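Side-chain contacts in bromodomain factor 2 protein (Trypanosoma cruzi, PDB 6NIM), which probably reads acetylated lysines on chromatin proteins through its bromodomain, a module that accepts the acetyl-lysine mimic bromosporine: residues A[17-22]-A[70-75]; A[24-29]-A[105-110]. All blocks are in the same frame, centred on the assembly; numbering follows the deposited sequence.

How the contacts relate
Both contacts use helix 13-26 and lie about 9 Å apart, centre to centre: contact 1 packs it against helix 69-86, contact 2 against helix 92-110. Phe19 and Gln22 touch Ala108 and Val107. Phe19 CD1 lies 3.6 Å from Ala108 CA, and Gln22 CB approaches Val107 CG1 to 3.5 Å, while Gln73 OE1 meets Leu105 CD2 at 3.8 Å, so three helices close on one another. In bromodomains the acetyl-lysine pocket, where bromosporine is expected, is formed by the loop joining the first two long helices and the loop joining the last two. Both contacts pack helices of the bundle, and 24-29 also leads toward the first of those loops.

Contact 1: residues A[17-22]-A[70-75]; sequences LAFVHQ and ADVQNA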
ATOM      1  N   LEU A  17      -7.944 -13.799 -12.264  1.00 16.41           N
ATOM      2  CA  LEU A  17      -7.714 -13.488 -13.685  1.00 17.43           C
ATOM      3  C   LEU A  17      -8.917 -12.723 -14.241  1.00 17.12           C
ATOM      4  O   LEU A  17      -8.692 -11.787 -15.029  1.00 17.66           O
ATOM      5  CB  LEU A  17      -7.434 -14.775 -14.476  1.00 17.43           C
ATOM      6  CG  LEU A  17      -6.058 -15.354 -14.170  1.00 18.38           C
ATOM      7  CD1 LEU A  17      -5.939 -16.791 -14.678  1.00 17.85           C
ATOM      8  CD2 LEU A  17      -4.959 -14.469 -14.765  1.00 18.47           C
ATOM      9  N   ALA A  18     -10.139 -13.098 -13.838  1.00 17.17           N
ATOM     10  CA  ALA A  18     -11.367 -12.422 -14.324  1.00 16.72           C
ATOM     11  C   ALA A  18     -11.292 -10.962 -13.879  1.00 16.16           C
ATOM     12  O   ALA A  18     -11.620 -10.040 -14.663  1.00 16.34           O
ATOM     13  CB  ALA A  18     -12.600 -13.101 -13.785  1.00 16.78           C
ATOM     14  N   PHE A  19     -10.859 -10.762 -12.634  1.00 16.95           N
ATOM     15  CA  PHE A  19     -10.708  -9.418 -12.017  1.00 16.92           C
ATOM     16  C   PHE A  19      -9.721  -8.576 -12.827  1.00 17.52           C
ATOM     17  O   PHE A  19     -10.056  -7.457 -13.239  1.00 17.35           O
ATOM     18  CB  PHE A  19     -10.280  -9.625 -10.563  1.00 18.17           C
ATOM     19  CG  PHE A  19      -9.764  -8.431  -9.808  1.00 17.54           C
ATOM     20  CD1 PHE A  19     -10.487  -7.245  -9.747  1.00 17.36           C
ATOM     21  CD2 PHE A  19      -8.601  -8.533  -9.063  1.00 17.23           C
ATOM     22  CE1 PHE A  19     -10.026  -6.181  -8.984  1.00 18.00           C
ATOM     23  CE2 PHE A  19      -8.139  -7.456  -8.318  1.00 19.08           C
ATOM     24  CZ  PHE A  19      -8.880  -6.296  -8.243  1.00 17.32           C
ATOM     25  N   VAL A  20      -8.564  -9.133 -13.159  1.00 16.78           N
ATOM     26  CA  VAL A  20      -7.521  -8.440 -13.960  1.00 17.86           C
ATOM     27  C   VAL A  20      -8.104  -8.115 -15.338  1.00 18.23           C
ATOM     28  O   VAL A  20      -7.880  -7.033 -15.818  1.00 16.01           O
ATOM     29  CB  VAL A  20      -6.238  -9.283 -14.034  1.00 17.43           C
ATOM     30  CG1 VAL A  20      -5.281  -8.775 -15.093  1.00 18.95           C
ATOM     31  CG2 VAL A  20      -5.607  -9.323 -12.656  1.00 18.70           C
ATOM     32  N   HIS A  21      -8.817  -9.045 -15.956  1.00 18.99           N
ATOM     33  CA  HIS A  21      -9.401  -8.852 -17.305  1.00 18.43           C
ATOM     34  C   HIS A  21     -10.445  -7.721 -17.283  1.00 17.66           C
ATOM     35  O   HIS A  21     -10.500  -6.933 -18.249  1.00 18.77           O
ATOM     36  CB  HIS A  21      -9.981 -10.167 -17.858  1.00 20.93           C
ATOM     37  CG  HIS A  21     -10.500  -9.984 -19.240  1.00 22.98           C
ATOM     38  ND1 HIS A  21     -11.847  -9.978 -19.521  1.00 27.26           N
ATOM     39  CD2 HIS A  21      -9.852  -9.694 -20.387  1.00 25.36           C
ATOM     40  CE1 HIS A  21     -12.012  -9.762 -20.815  1.00 26.86           C
ATOM     41  NE2 HIS A  21     -10.789  -9.546 -21.359  1.00 27.23           N
ATOM     42  N   GLN A  22     -11.260  -7.623 -16.238  1.00 17.43           N
ATOM     43  CA  GLN A  22     -12.305  -6.568 -16.175  1.00 18.24           C
ATOM     44  C   GLN A  22     -11.592  -5.219 -16.109  1.00 16.94           C
ATOM     45  O   GLN A  22     -12.038  -4.290 -16.780  1.00 18.03           O
ATOM     46  CB  GLN A  22     -13.214  -6.724 -14.955  1.00 19.12           C
ATOM     47  CG  GLN A  22     -14.186  -7.894 -15.017  1.00 22.40           C
ATOM     48  CD  GLN A  22     -15.237  -7.772 -16.099  1.00 27.05           C
ATOM     49  OE1 GLN A  22     -15.916  -6.758 -16.218  1.00 28.99           O
ATOM     50  NE2 GLN A  22     -15.433  -8.836 -16.868  1.00 27.00           N
ATOM     51  N   ALA A  70      -6.033 -11.714  -1.648  1.00 22.16           N
ATOM     52  CA  ALA A  70      -5.686 -10.427  -0.993  1.00 24.66           C
ATOM     53  C   ALA A  70      -4.437  -9.827  -1.641  1.00 22.41           C
ATOM     54  O   ALA A  70      -4.449  -8.598  -1.899  1.00 22.61           O
ATOM     55  CB  ALA A  70      -5.488 -10.631   0.497  1.00 26.24           C
ATOM     56  N   ASP A  71      -3.414 -10.652  -1.876  1.00 23.35           N
ATOM     57  CA  ASP A  71      -2.122 -10.256  -2.492  1.00 24.87           C
ATOM     58  C   ASP A  71      -2.365  -9.708  -3.901  1.00 21.90           C
ATOM     59  O   ASP A  71      -1.667  -8.742  -4.294  1.00 20.11           O
ATOM     60  CB  ASP A  71      -1.146 -11.420  -2.574  1.00 26.46           C
ATOM     61  CG  ASP A  71      -0.664 -11.909  -1.214  1.00 32.39           C
ATOM     62  OD1 ASP A  71      -0.667 -11.101  -0.268  1.00 32.11           O
ATOM     63  OD2 ASP A  71      -0.287 -13.098  -1.130  1.00 36.97           O
ATOM     64  N   VAL A  72      -3.305 -10.300  -4.641  1.00 19.74           N
ATOM     65  CA  VAL A  72      -3.620  -9.822  -6.017  1.00 18.65           C
ATOM     66  C   VAL A  72      -4.284  -8.443  -5.921  1.00 17.89           C
ATOM     67  O   VAL A  72      -3.901  -7.522  -6.664  1.00 18.54           O
ATOM     68  CB  VAL A  72      -4.490 -10.843  -6.770  1.00 17.51           C
ATOM     69  CG1 VAL A  72      -4.949 -10.287  -8.095  1.00 19.58           C
ATOM     70  CG2 VAL A  72      -3.710 -12.136  -6.958  1.00 20.09           C
ATOM     71  N   GLN A  73      -5.221  -8.287  -4.988  1.00 18.58           N
ATOM     72  CA  GLN A  73      -5.904  -6.983  -4.788  1.00 18.75           C
ATOM     73  C   GLN A  73      -4.887  -5.913  -4.385  1.00 17.86           C
ATOM     74  O   GLN A  73      -4.976  -4.809  -4.904  1.00 18.41           O
ATOM     75  CB  GLN A  73      -7.020  -7.102  -3.761  1.00 19.34           C
ATOM     76  CG  GLN A  73      -8.143  -7.961  -4.283  1.00 21.03           C
ATOM     77  CD  GLN A  73      -9.198  -8.198  -3.249  1.00 25.20           C
ATOM     78  OE1 GLN A  73      -9.548  -7.293  -2.488  1.00 26.58           O
ATOM     79  NE2 GLN A  73      -9.746  -9.402  -3.286  1.00 22.55           N
ATOM     80  N   ASN A  74      -3.932  -6.257  -3.527  1.00 20.38           N
ATOM     81  CA  ASN A  74      -2.876  -5.328  -3.045  1.00 21.33           C
ATOM     82  C   ASN A  74      -1.960  -4.948  -4.218  1.00 19.54           C
ATOM     83  O   ASN A  74      -1.519  -3.801  -4.258  1.00 18.66           O
ATOM     84  CB  ASN A  74      -2.178  -5.939  -1.826  1.00 24.00           C
ATOM     85  CG  ASN A  74      -3.104  -5.956  -0.620  1.00 31.05           C
ATOM     86  OD1 ASN A  74      -4.131  -5.261  -0.582  1.00 36.42           O
ATOM     87  ND2 ASN A  74      -2.769  -6.745   0.382  1.00 30.83           N
ATOM     88  N   ALA A  75      -1.679  -5.862  -5.150  1.00 18.91           N
ATOM     89  CA  ALA A  75      -0.853  -5.601  -6.352  1.00 18.33           C
ATOM     90  C   ALA A  75      -1.589  -4.610  -7.253  1.00 18.01           C
ATOM     91  O   ALA A  75      -0.990  -3.640  -7.725  1.00 18.24           O
ATOM     92  CB  ALA A  75      -0.535  -6.882  -7.084  1.00 19.31           C
TER
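Gln73 donates its amide NE2 to the backbone O of Ser114, in the segment following helix 92-110, while the aliphatic part of the same side chain rests against Phe19. The amide is thereby engaged by the C-terminal segment, and the methylene is left to make the apolar contact: Gln73 CG lies 4.1 Å from Phe19 CE2. This approach is oblique to the ring. The glutamine chain lies roughly perpendicular to the direction of the phenylalanine side chain, with the ring and amide planes 75° apart, so there is no stacking between them. Beyond CG the chain is extended (chi2 175°), carrying the amide away from the ring to Ser114.

Val72 meets the neighbouring stretch of the ring rim. Its CG1 sits at the edge, near the ring plane, 4.2 Å from Phe19 CD2, and the valine and phenylalanine side chains run antiparallel alongside one another. The phenyl group reaches helix 69-86 because its CG is anti to the backbone N (chi1 167°), which extends the ring into the space between helices whose CA atoms at Phe19 and Gln73 are 9.0 Å apart. Here the first and third long helices of the four-helix bromodomain bundle meet in the hydrophobic core, through side chains rather than backbone. Val20, one residue on, borders the contact more loosely, with CG2 4.7 Å from Val72 CG1, and also packs on Ile57 and Ile61 of helix 54-62. Leu113 touches Phe19 as well, and Tyr66 touches Val72.

Contact 2: residues A[24-29]-A[105-110]; sequences WDKDKL and LDVARQ
Lys26 and Val107 are the closest residues of the two backbones, their CA atoms 9.9 Å apart, and between 24-29 and 105-110 only side chains touch. The lysine does so with its hydrocarbon chain. Its CE lies 4.0 Å from Val107 CG2 and its CD 4.2 Å from the same methyl, so a single branch of the valine receives two successive methylenes, the two side chains lying alongside and pointing opposite ways. Both residues direct their CB toward the opposite segment. On the valine, CG2 is anti to the carbonyl carbon, and this branch is the one offered to the lysine.

At its far end the lysine chain turns sharply, with chi4 at -85°, and the ammonium swings off the methyl: NZ is 4.8 Å from Val107 CG2. Gln110, one helical turn after Val107, brings its amide oxygen to the same end, but Lys26 NZ and Gln110 OE1 stay 4.3 Å apart, too far for a hydrogen bond. The contact is therefore apolar at the buried valine and more polar toward the exposed glutamine.

Asp27, the next residue after Lys26, is the centre of an inverse gamma turn. The Asp27 carboxylate is gripped by three donors: OD1 accepts from Met31 N and Gln96 NE2, and OD2 from Phe32 N, which ties this part of the chain to helix 92-110. Helix 92-110 also sends Phe100 against Lys26, Leu23 of helix 13-26 packs on Val107, and Trp24 leans on Leu54 and Ser55 of helix 54-62.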
ATOM      1  N   TRP A  24      -8.501  -4.540 -17.186  1.00 16.75           N
ATOM      2  CA  TRP A  24      -7.899  -4.370 -18.523  1.00 17.91           C
ATOM      3  C   TRP A  24      -8.879  -3.649 -19.461  1.00 17.32           C
ATOM      4  O   TRP A  24      -8.466  -2.707 -20.112  1.00 20.13           O
ATOM      5  CB  TRP A  24      -7.498  -5.743 -19.060  1.00 19.70           C
ATOM      6  CG  TRP A  24      -6.775  -5.695 -20.363  1.00 20.65           C
ATOM      7  CD1 TRP A  24      -7.331  -5.573 -21.604  1.00 21.55           C
ATOM      8  CD2 TRP A  24      -5.359  -5.850 -20.556  1.00 20.93           C
ATOM      9  NE1 TRP A  24      -6.348  -5.618 -22.555  1.00 20.53           N
ATOM     10  CE2 TRP A  24      -5.134  -5.780 -21.948  1.00 22.23           C
ATOM     11  CE3 TRP A  24      -4.266  -6.031 -19.693  1.00 21.05           C
ATOM     12  CZ2 TRP A  24      -3.854  -5.856 -22.492  1.00 21.39           C
ATOM     13  CZ3 TRP A  24      -3.010  -6.121 -20.233  1.00 24.53           C
ATOM     14  CH2 TRP A  24      -2.808  -6.029 -21.612  1.00 22.12           C
ATOM     15  N   ASP A  25     -10.126  -4.109 -19.521  1.00 19.00           N
ATOM     16  CA  ASP A  25     -11.161  -3.627 -20.471  1.00 20.19           C
ATOM     17  C   ASP A  25     -11.654  -2.248 -20.036  1.00 21.86           C
ATOM     18  O   ASP A  25     -12.032  -1.448 -20.906  1.00 20.82           O
ATOM     19  CB  ASP A  25     -12.304  -4.621 -20.578  1.00 21.37           C
ATOM     20  CG  ASP A  25     -11.976  -5.844 -21.428  1.00 23.07           C
ATOM     21  OD1 ASP A  25     -10.948  -5.824 -22.094  1.00 25.87           O
ATOM     22  OD2 ASP A  25     -12.738  -6.810 -21.377  1.00 26.28           O
ATOM     23  N   LYS A  26     -11.592  -1.953 -18.743  1.00 21.28           N
ATOM     24  CA  LYS A  26     -12.038  -0.643 -18.215  1.00 21.38           C
ATOM     25  C   LYS A  26     -10.915   0.384 -18.305  1.00 22.24           C
ATOM     26  O   LYS A  26     -11.207   1.587 -18.024  1.00 21.52           O
ATOM     27  CB  LYS A  26     -12.553  -0.811 -16.781  1.00 23.46           C
ATOM     28  CG  LYS A  26     -13.917  -1.481 -16.706  1.00 26.11           C
ATOM     29  CD  LYS A  26     -14.348  -1.781 -15.280  1.00 29.39           C
ATOM     30  CE  LYS A  26     -15.266  -2.984 -15.168  1.00 32.64           C
ATOM     31  NZ  LYS A  26     -16.689  -2.638 -15.408  1.00 29.58           N
ATOM     32  N   ASP A  27      -9.684  -0.047 -18.611  1.00 20.22           N
ATOM     33  CA  ASP A  27      -8.496   0.835 -18.752  1.00 20.63           C
ATOM     34  C   ASP A  27      -8.527   1.515 -20.138  1.00 22.63           C
ATOM     35  O   ASP A  27      -7.800   1.105 -21.016  1.00 23.44           O
ATOM     36  CB  ASP A  27      -7.206   0.044 -18.518  1.00 18.94           C
ATOM     37  CG  ASP A  27      -5.922   0.849 -18.629  1.00 19.34           C
ATOM     38  OD1 ASP A  27      -5.995   2.108 -18.788  1.00 20.34           O
ATOM     39  OD2 ASP A  27      -4.851   0.227 -18.600  1.00 17.40           O
ATOM     40  N   LYS A  28      -9.288   2.591 -20.297  1.00 23.81           N
ATOM     41  CA  LYS A  28      -9.532   3.220 -21.633  1.00 28.06           C
ATOM     42  C   LYS A  28      -8.236   3.826 -22.167  1.00 27.06           C
ATOM     43  O   LYS A  28      -7.963   3.657 -23.374  1.00 27.05           O
ATOM     44  CB  LYS A  28     -10.628   4.284 -21.537  1.00 31.18           C
ATOM     45  CG  LYS A  28     -11.929   3.788 -20.930  1.00 36.51           C
ATOM     46  CD  LYS A  28     -12.705   2.807 -21.784  1.00 40.38           C
ATOM     47  CE  LYS A  28     -12.118   1.409 -21.800  1.00 40.78           C
ATOM     48  NZ  LYS A  28     -13.156   0.396 -22.078  1.00 45.68           N
ATOM     49  N   LEU A  29      -7.421   4.420 -21.297  1.00 22.38           N
ATOM     50  CA  LEU A  29      -6.119   5.026 -21.673  1.00 22.71           C
ATOM     51  C   LEU A  29      -5.053   3.944 -21.922  1.00 22.27           C
ATOM     52  O   LEU A  29      -3.981   4.282 -22.405  1.00 21.84           O
ATOM     53  CB  LEU A  29      -5.711   6.022 -20.590  1.00 23.13           C
ATOM     54  CG  LEU A  29      -6.582   7.272 -20.515  1.00 24.44           C
ATOM     55  CD1 LEU A  29      -6.259   8.084 -19.265  1.00 23.60           C
ATOM     56  CD2 LEU A  29      -6.393   8.137 -21.764  1.00 26.57           C
ATOM     57  N   LEU A 105     -12.219  -2.347  -5.967  1.00 16.35           N
ATOM     58  CA  LEU A 105     -12.793  -3.339  -5.038  1.00 16.26           C
ATOM     59  C   LEU A 105     -14.208  -3.708  -5.498  1.00 16.94           C
ATOM     60  O   LEU A 105     -14.605  -4.865  -5.349  1.00 17.26           O
ATOM     61  CB  LEU A 105     -12.843  -2.784  -3.612  1.00 18.75           C
ATOM     62  CG  LEU A 105     -11.497  -2.489  -2.970  1.00 21.53           C
ATOM     63  CD1 LEU A 105     -11.738  -1.957  -1.562  1.00 23.90           C
ATOM     64  CD2 LEU A 105     -10.577  -3.702  -2.945  1.00 22.23           C
ATOM     65  N   ASP A 106     -14.935  -2.760  -6.064  1.00 16.48           N
ATOM     66  CA  ASP A 106     -16.282  -3.032  -6.620  1.00 16.58           C
ATOM     67  C   ASP A 106     -16.169  -4.092  -7.741  1.00 15.57           C
ATOM     68  O   ASP A 106     -16.984  -5.044  -7.780  1.00 17.17           O
ATOM     69  CB  ASP A 106     -16.899  -1.737  -7.142  1.00 16.59           C
ATOM     70  CG  ASP A 106     -18.386  -1.880  -7.392  1.00 18.09           C
ATOM     71  OD1 ASP A 106     -19.106  -2.168  -6.404  1.00 19.41           O
ATOM     72  OD2 ASP A 106     -18.802  -1.798  -8.583  1.00 18.84           O
ATOM     73  N   VAL A 107     -15.177  -3.933  -8.602  1.00 15.56           N
ATOM     74  CA  VAL A 107     -14.855  -4.905  -9.694  1.00 15.52           C
ATOM     75  C   VAL A 107     -14.477  -6.251  -9.082  1.00 16.41           C
ATOM     76  O   VAL A 107     -15.018  -7.270  -9.547  1.00 15.68           O
ATOM     77  CB  VAL A 107     -13.768  -4.387 -10.656  1.00 15.62           C
ATOM     78  CG1 VAL A 107     -13.426  -5.412 -11.747  1.00 16.71           C
ATOM     79  CG2 VAL A 107     -14.256  -3.092 -11.301  1.00 15.92           C
ATOM     80  N   ALA A 108     -13.587  -6.278  -8.079  1.00 15.88           N
ATOM     81  CA  ALA A 108     -13.210  -7.535  -7.392  1.00 15.53           C
ATOM     82  C   ALA A 108     -14.472  -8.246  -6.927  1.00 15.14           C
ATOM     83  O   ALA A 108     -14.645  -9.457  -7.207  1.00 15.65           O
ATOM     84  CB  ALA A 108     -12.301  -7.256  -6.237  1.00 15.52           C
ATOM     85  N   ARG A 109     -15.388  -7.523  -6.266  1.00 16.55           N
ATOM     86  CA  ARG A 109     -16.677  -8.118  -5.810  1.00 18.85           C
ATOM     87  C   ARG A 109     -17.517  -8.630  -6.994  1.00 18.03           C
ATOM     88  O   ARG A 109     -18.131  -9.719  -6.859  1.00 17.08           O
ATOM     89  CB  ARG A 109     -17.493  -7.100  -5.014  1.00 19.97           C
ATOM     90  CG  ARG A 109     -16.921  -6.782  -3.637  1.00 24.67           C
ATOM     91  CD  ARG A 109     -17.762  -5.657  -3.028  1.00 29.80           C
ATOM     92  NE  ARG A 109     -17.320  -5.262  -1.685  1.00 36.91           N
ATOM     93  CZ  ARG A 109     -17.536  -5.972  -0.577  1.00 43.07           C
ATOM     94  NH1 ARG A 109     -18.198  -7.121  -0.636  1.00 45.61           N
ATOM     95  NH2 ARG A 109     -17.091  -5.542   0.595  1.00 41.01           N
ATOM     96  N   GLN A 110     -17.580  -7.887  -8.112  1.00 17.45           N
ATOM     97  CA  GLN A 110     -18.332  -8.319  -9.316  1.00 16.52           C
ATOM     98  C   GLN A 110     -17.760  -9.654  -9.817  1.00 17.19           C
ATOM     99  O   GLN A 110     -18.475 -10.366 -10.515  1.00 17.43           O
ATOM    100  CB  GLN A 110     -18.257  -7.309 -10.457  1.00 16.75           C
ATOM    101  CG  GLN A 110     -18.942  -5.983 -10.164  1.00 18.12           C
ATOM    102  CD  GLN A 110     -18.761  -5.050 -11.330  1.00 19.13           C
ATOM    103  OE1 GLN A 110     -17.645  -4.872 -11.817  1.00 19.02           O
ATOM    104  NE2 GLN A 110     -19.874  -4.508 -11.832  1.00 20.60           N
TER